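Local coordinates for protein WA352 (PDB 5ZT3) that probably underlies cytoplasmic male sterility in rice as a mitochondrial protein, of which this chain is a mostly helical fragment covering the DUF8018 region, at residues A[24-36]-A[81-95]. Sequence-based numbering, arbitrary orientation.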
loop_
_atom_site.group_PDB
_atom_site.type_symbol
_atom_site.label_atom_id
_atom_site.label_comp_id
_atom_site.label_asym_id
_atom_site.label_seq_id
_atom_site.Cartn_x
_atom_site.Cartn_y
_atom_site.Cartn_z
ATOM N N ILE A 24 -5.502 0.346 7.806
ATOM C CA ILE A 24 -5.994 1.332 6.852
ATOM C C ILE A 24 -5.961 0.692 5.472
ATOM O O ILE A 24 -4.934 0.133 5.073
ATOM C CB ILE A 24 -5.132 2.610 6.863
ATOM C CG1 ILE A 24 -5.129 3.247 8.256
ATOM C CG2 ILE A 24 -5.613 3.592 5.799
ATOM C CD1 ILE A 24 -4.151 4.384 8.407
ATOM N N GLY A 25 -7.073 0.772 4.740
ATOM C CA GLY A 25 -7.112 0.160 3.425
ATOM C C GLY A 25 -6.976 -1.341 3.426
ATOM O O GLY A 25 -6.712 -1.938 2.380
ATOM N N GLY A 26 -7.151 -1.984 4.580
ATOM C CA GLY A 26 -6.996 -3.414 4.676
ATOM C C GLY A 26 -5.600 -3.890 5.000
ATOM O O GLY A 26 -5.373 -5.104 5.025
ATOM N N ASP A 27 -4.655 -2.981 5.246
ATOM C CA ASP A 27 -3.305 -3.352 5.644
ATOM C C ASP A 27 -2.931 -2.650 6.938
ATOM O O ASP A 27 -3.540 -1.657 7.340
ATOM C CB ASP A 27 -2.256 -2.964 4.589
ATOM C CG ASP A 27 -2.015 -4.054 3.572
ATOM O OD1 ASP A 27 -2.646 -5.126 3.678
ATOM O OD2 ASP A 27 -1.177 -3.850 2.674
ATOM N N SER A 28 -1.901 -3.187 7.585
ATOM C CA SER A 28 -1.238 -2.537 8.702
ATOM C C SER A 28 0.259 -2.705 8.496
ATOM O O SER A 28 0.699 -3.479 7.641
ATOM C CB SER A 28 -1.645 -3.195 10.022
ATOM O OG SER A 28 -1.259 -4.563 10.015
ATOM N N VAL A 29 1.056 -1.984 9.287
ATOM C CA VAL A 29 2.496 -2.239 9.285
ATOM C C VAL A 29 2.769 -3.720 9.516
ATOM O O VAL A 29 3.584 -4.340 8.813
ATOM C CB VAL A 29 3.200 -1.359 10.335
ATOM C CG1 VAL A 29 4.680 -1.742 10.445
ATOM C CG2 VAL A 29 3.052 0.117 9.986
ATOM N N GLN A 30 2.080 -4.317 10.492
ATOM C CA GLN A 30 2.340 -5.713 10.825
ATOM C C GLN A 30 1.975 -6.646 9.677
ATOM O O GLN A 30 2.707 -7.606 9.396
ATOM C CB GLN A 30 1.594 -6.101 12.098
ATOM C CG GLN A 30 2.279 -5.638 13.369
ATOM C CD GLN A 30 1.482 -5.985 14.611
ATOM O OE1 GLN A 30 0.268 -6.184 14.549
ATOM N NE2 GLN A 30 2.165 -6.070 15.744
ATOM N N SER A 31 0.862 -6.387 8.985
ATOM C CA SER A 31 0.487 -7.286 7.901
ATOM C C SER A 31 1.454 -7.171 6.730
ATOM O O SER A 31 1.780 -8.178 6.089
ATOM C CB SER A 31 -0.973 -7.081 7.481
ATOM O OG SER A 31 -1.145 -5.894 6.727
ATOM N N ILE A 32 1.958 -5.963 6.460
ATOM C CA ILE A 32 2.971 -5.804 5.419
ATOM C C ILE A 32 4.263 -6.494 5.829
ATOM O O ILE A 32 4.915 -7.156 5.011
ATOM C CB ILE A 32 3.185 -4.315 5.101
ATOM C CG1 ILE A 32 1.915 -3.723 4.499
ATOM C CG2 ILE A 32 4.390 -4.114 4.182
ATOM C CD1 ILE A 32 1.908 -2.201 4.472
ATOM N N GLN A 33 4.646 -6.354 7.096
ATOM C CA GLN A 33 5.857 -7.021 7.566
ATOM C C GLN A 33 5.756 -8.531 7.391
ATOM O O GLN A 33 6.712 -9.176 6.947
ATOM C CB GLN A 33 6.097 -6.675 9.029
ATOM C CG GLN A 33 7.356 -7.284 9.598
ATOM C CD GLN A 33 7.576 -6.894 11.034
ATOM O OE1 GLN A 33 6.674 -6.389 11.699
ATOM N NE2 GLN A 33 8.782 -7.118 11.522
ATOM N N ARG A 34 4.594 -9.100 7.707
ATOM C CA ARG A 34 4.378 -10.529 7.507
ATOM C C ARG A 34 4.536 -10.916 6.042
ATOM O O ARG A 34 5.150 -11.943 5.722
ATOM C CB ARG A 34 2.987 -10.891 8.037
ATOM C CG ARG A 34 2.589 -12.351 7.941
ATOM C CD ARG A 34 1.419 -12.639 8.888
ATOM N NE ARG A 34 0.169 -11.993 8.479
ATOM C CZ ARG A 34 -0.342 -10.901 9.046
ATOM N NH1 ARG A 34 0.286 -10.312 10.056
ATOM N NH2 ARG A 34 -1.488 -10.395 8.599
ATOM N N ARG A 35 4.005 -10.100 5.128
ATOM C CA ARG A 35 4.170 -10.399 3.708
ATOM C C ARG A 35 5.630 -10.295 3.279
ATOM O O ARG A 35 6.116 -11.139 2.518
ATOM C CB ARG A 35 3.246 -9.529 2.844
ATOM C CG ARG A 35 1.784 -9.922 2.959
ATOM C CD ARG A 35 0.866 -8.930 2.261
ATOM N NE ARG A 35 -0.084 -8.405 3.223
ATOM C CZ ARG A 35 -0.302 -7.112 3.402
ATOM N NH1 ARG A 35 0.358 -6.230 2.663
ATOM N NH2 ARG A 35 -1.176 -6.700 4.310
ATOM N N LEU A 36 6.354 -9.285 3.771
ATOM C CA LEU A 36 7.771 -9.159 3.434
ATOM C C LEU A 36 8.571 -10.352 3.934
ATOM O O LEU A 36 9.530 -10.780 3.281
ATOM C CB LEU A 36 8.353 -7.858 3.992
ATOM C CG LEU A 36 7.762 -6.578 3.416
ATOM C CD1 LEU A 36 8.338 -5.362 4.126
ATOM C CD2 LEU A 36 8.027 -6.525 1.917
ATOM N N TRP A 81 -10.409 -1.443 1.326
ATOM C CA TRP A 81 -9.718 -2.435 0.512
ATOM C C TRP A 81 -8.627 -1.836 -0.367
ATOM O O TRP A 81 -8.059 -2.559 -1.202
ATOM C CB TRP A 81 -10.735 -3.184 -0.364
ATOM C CG TRP A 81 -11.718 -3.996 0.411
ATOM C CD1 TRP A 81 -13.005 -3.662 0.708
ATOM C CD2 TRP A 81 -11.492 -5.283 0.986
ATOM N NE1 TRP A 81 -13.596 -4.668 1.437
ATOM C CE2 TRP A 81 -12.685 -5.673 1.618
ATOM C CE3 TRP A 81 -10.393 -6.146 1.022
ATOM C CZ2 TRP A 81 -12.815 -6.892 2.284
ATOM C CZ3 TRP A 81 -10.522 -7.356 1.686
ATOM C CH2 TRP A 81 -11.724 -7.715 2.306
ATOM N N GLY A 82 -8.290 -0.560 -0.181
ATOM C CA GLY A 82 -7.359 0.096 -1.079
ATOM C C GLY A 82 -5.978 -0.529 -1.116
ATOM O O GLY A 82 -5.313 -0.492 -2.155
ATOM N N ALA A 83 -5.512 -1.092 0.000
ATOM C CA ALA A 83 -4.163 -1.646 -0.022
ATOM C C ALA A 83 -4.043 -2.769 -1.039
ATOM O O ALA A 83 -2.983 -2.929 -1.657
ATOM C CB ALA A 83 -3.731 -2.091 1.373
ATOM N N ARG A 84 -5.111 -3.549 -1.242
ATOM C CA ARG A 84 -5.057 -4.628 -2.226
ATOM C C ARG A 84 -4.845 -4.095 -3.632
ATOM O O ARG A 84 -4.198 -4.758 -4.456
ATOM C CB ARG A 84 -6.322 -5.492 -2.154
ATOM C CG ARG A 84 -6.542 -6.207 -0.815
ATOM C CD ARG A 84 -5.578 -7.381 -0.564
ATOM N NE ARG A 84 -4.185 -6.951 -0.458
ATOM C CZ ARG A 84 -3.648 -6.371 0.613
ATOM N NH1 ARG A 84 -4.379 -6.151 1.698
ATOM N NH2 ARG A 84 -2.378 -5.996 0.592
ATOM N N ALA A 85 -5.340 -2.894 -3.919
ATOM C CA ALA A 85 -5.143 -2.312 -5.235
ATOM C C ALA A 85 -3.705 -1.871 -5.461
ATOM O O ALA A 85 -3.349 -1.546 -6.597
ATOM C CB ALA A 85 -6.107 -1.141 -5.449
ATOM N N LEU A 86 -2.875 -1.861 -4.423
ATOM C CA LEU A 86 -1.483 -1.454 -4.537
ATOM C C LEU A 86 -0.519 -2.642 -4.548
ATOM O O LEU A 86 0.701 -2.440 -4.614
ATOM C CB LEU A 86 -1.123 -0.470 -3.422
ATOM C CG LEU A 86 -1.988 0.791 -3.404
ATOM C CD1 LEU A 86 -1.576 1.718 -2.274
ATOM C CD2 LEU A 86 -1.929 1.527 -4.731
ATOM N N ASP A 87 -1.029 -3.868 -4.491
ATOM C CA ASP A 87 -0.187 -5.049 -4.621
ATOM C C ASP A 87 0.452 -5.094 -6.012
ATOM O O ASP A 87 -0.018 -4.467 -6.963
ATOM C CB ASP A 87 -1.038 -6.315 -4.487
ATOM C CG ASP A 87 -1.603 -6.520 -3.086
ATOM O OD1 ASP A 87 -2.612 -7.260 -2.966
ATOM O OD2 ASP A 87 -1.048 -5.968 -2.111
ATOM N N ASN A 88 1.515 -5.887 -6.138
ATOM C CA ASN A 88 2.152 -6.106 -7.436
ATOM C C ASN A 88 2.300 -7.608 -7.638
ATOM O O ASN A 88 3.070 -8.252 -6.897
ATOM C CB ASN A 88 3.514 -5.414 -7.515
ATOM C CG ASN A 88 4.111 -5.451 -8.910
ATOM O OD1 ASN A 88 3.869 -6.384 -9.684
ATOM N ND2 ASN A 88 4.889 -4.428 -9.248
ATOM N N PRO A 89 1.627 -8.198 -8.632
ATOM C CA PRO A 89 1.695 -9.656 -8.826
ATOM C C PRO A 89 3.032 -10.150 -9.326
ATOM O O PRO A 89 3.248 -11.369 -9.336
ATOM C CB PRO A 89 0.602 -9.936 -9.871
ATOM C CG PRO A 89 -0.192 -8.696 -9.985
ATOM C CD PRO A 89 0.679 -7.559 -9.558
ATOM N N ARG A 90 3.936 -9.265 -9.727
ATOM C CA ARG A 90 5.205 -9.681 -10.304
ATOM C C ARG A 90 6.388 -9.589 -9.344
ATOM O O ARG A 90 7.501 -9.956 -9.726
ATOM C CB ARG A 90 5.471 -8.913 -11.603
ATOM C CG ARG A 90 4.444 -9.233 -12.683
ATOM C CD ARG A 90 4.666 -8.446 -13.960
ATOM N NE ARG A 90 3.787 -8.917 -15.025
ATOM C CZ ARG A 90 3.638 -8.309 -16.198
ATOM N NH1 ARG A 90 4.308 -7.197 -16.458
ATOM N NH2 ARG A 90 2.814 -8.814 -17.106
ATOM N N THR A 91 6.184 -9.142 -8.109
ATOM C CA THR A 91 7.263 -9.102 -7.132
ATOM C C THR A 91 7.246 -10.355 -6.262
ATOM O O THR A 91 6.251 -11.077 -6.183
ATOM C CB THR A 91 7.172 -7.858 -6.246
ATOM O OG1 THR A 91 6.025 -7.967 -5.397
ATOM C CG2 THR A 91 7.061 -6.594 -7.094
ATOM N N ALA A 92 8.375 -10.599 -5.594
ATOM C CA ALA A 92 8.518 -11.816 -4.798
ATOM C C ALA A 92 7.512 -11.861 -3.656
ATOM O O ALA A 92 6.936 -12.918 -3.368
ATOM C CB ALA A 92 9.944 -11.921 -4.260
ATOM N N THR A 93 7.281 -10.726 -2.996
ATOM C CA THR A 93 6.382 -10.672 -1.848
ATOM C C THR A 93 4.958 -10.286 -2.220
ATOM O O THR A 93 4.047 -10.475 -1.401
ATOM C CB THR A 93 6.880 -9.628 -0.846
ATOM O OG1 THR A 93 6.851 -8.336 -1.464
ATOM C CG2 THR A 93 8.302 -9.957 -0.382
ATOM N N GLY A 94 4.744 -9.746 -3.418
ATOM C CA GLY A 94 3.475 -9.144 -3.770
ATOM C C GLY A 94 3.346 -7.685 -3.383
ATOM O O GLY A 94 2.375 -7.032 -3.792
ATOM N N GLU A 95 4.287 -7.153 -2.607
ATOM C CA GLU A 95 4.308 -5.734 -2.311
ATOM C C GLU A 95 4.894 -4.962 -3.486
ATOM O O GLU A 95 5.768 -5.448 -4.209
ATOM C CB GLU A 95 5.152 -5.461 -1.067
ATOM C CG GLU A 95 4.532 -5.931 0.240
ATOM C CD GLU A 95 3.273 -5.155 0.606
ATOM O OE1 GLU A 95 2.320 -5.769 1.138
ATOM O OE2 GLU A 95 3.233 -3.936 0.358
HETATM O O HOH W 1 4.670 -12.813 0.765
#
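R84 and D27 meet because bends in the arginine chain at chi2 (-72°) and chi3 (64°) carry its guanidinium to the carboxylate of D27, just ahead of helix 29-37. E95, bent once at chi2, brings its carboxylate across R35 at about a right angle. The charges then interlock. R84 NH2 reaches D27 OD2 on the syn side at 3.2 Å, while R35 NH1 comes to that same oxygen from the opposite face of the carboxylate, at 2.8 Å. E95 OE1 lies in the guanidinium plane of R35 and takes a bent bond from NH1 (133° at the hydrogen), met nearly end-on to its C-O bond. NE and NH2 of R84 also grip D87 side-on, one to each carboxylate oxygen, which helps fix the rotation of the guanidinium. The two arginines approach to 3.4 Å between R35 NH1 and R84 NH2; the shared D27 carboxylate, with E95 and D87 flanking, probably offsets the like charges. K62 of helix 45-72 bridges to both D27 and E95. Next to D27, whose side chain packs on A83 CB, A83 N donates to G25 O at 2.8 Å. L36 CD2 rests on E95 CG, 3.9 Å away. This five-residue salt-bridge network joins the S28/S31 capping box opening helix 29-37 to the loop between helices 78-81 and 98-111.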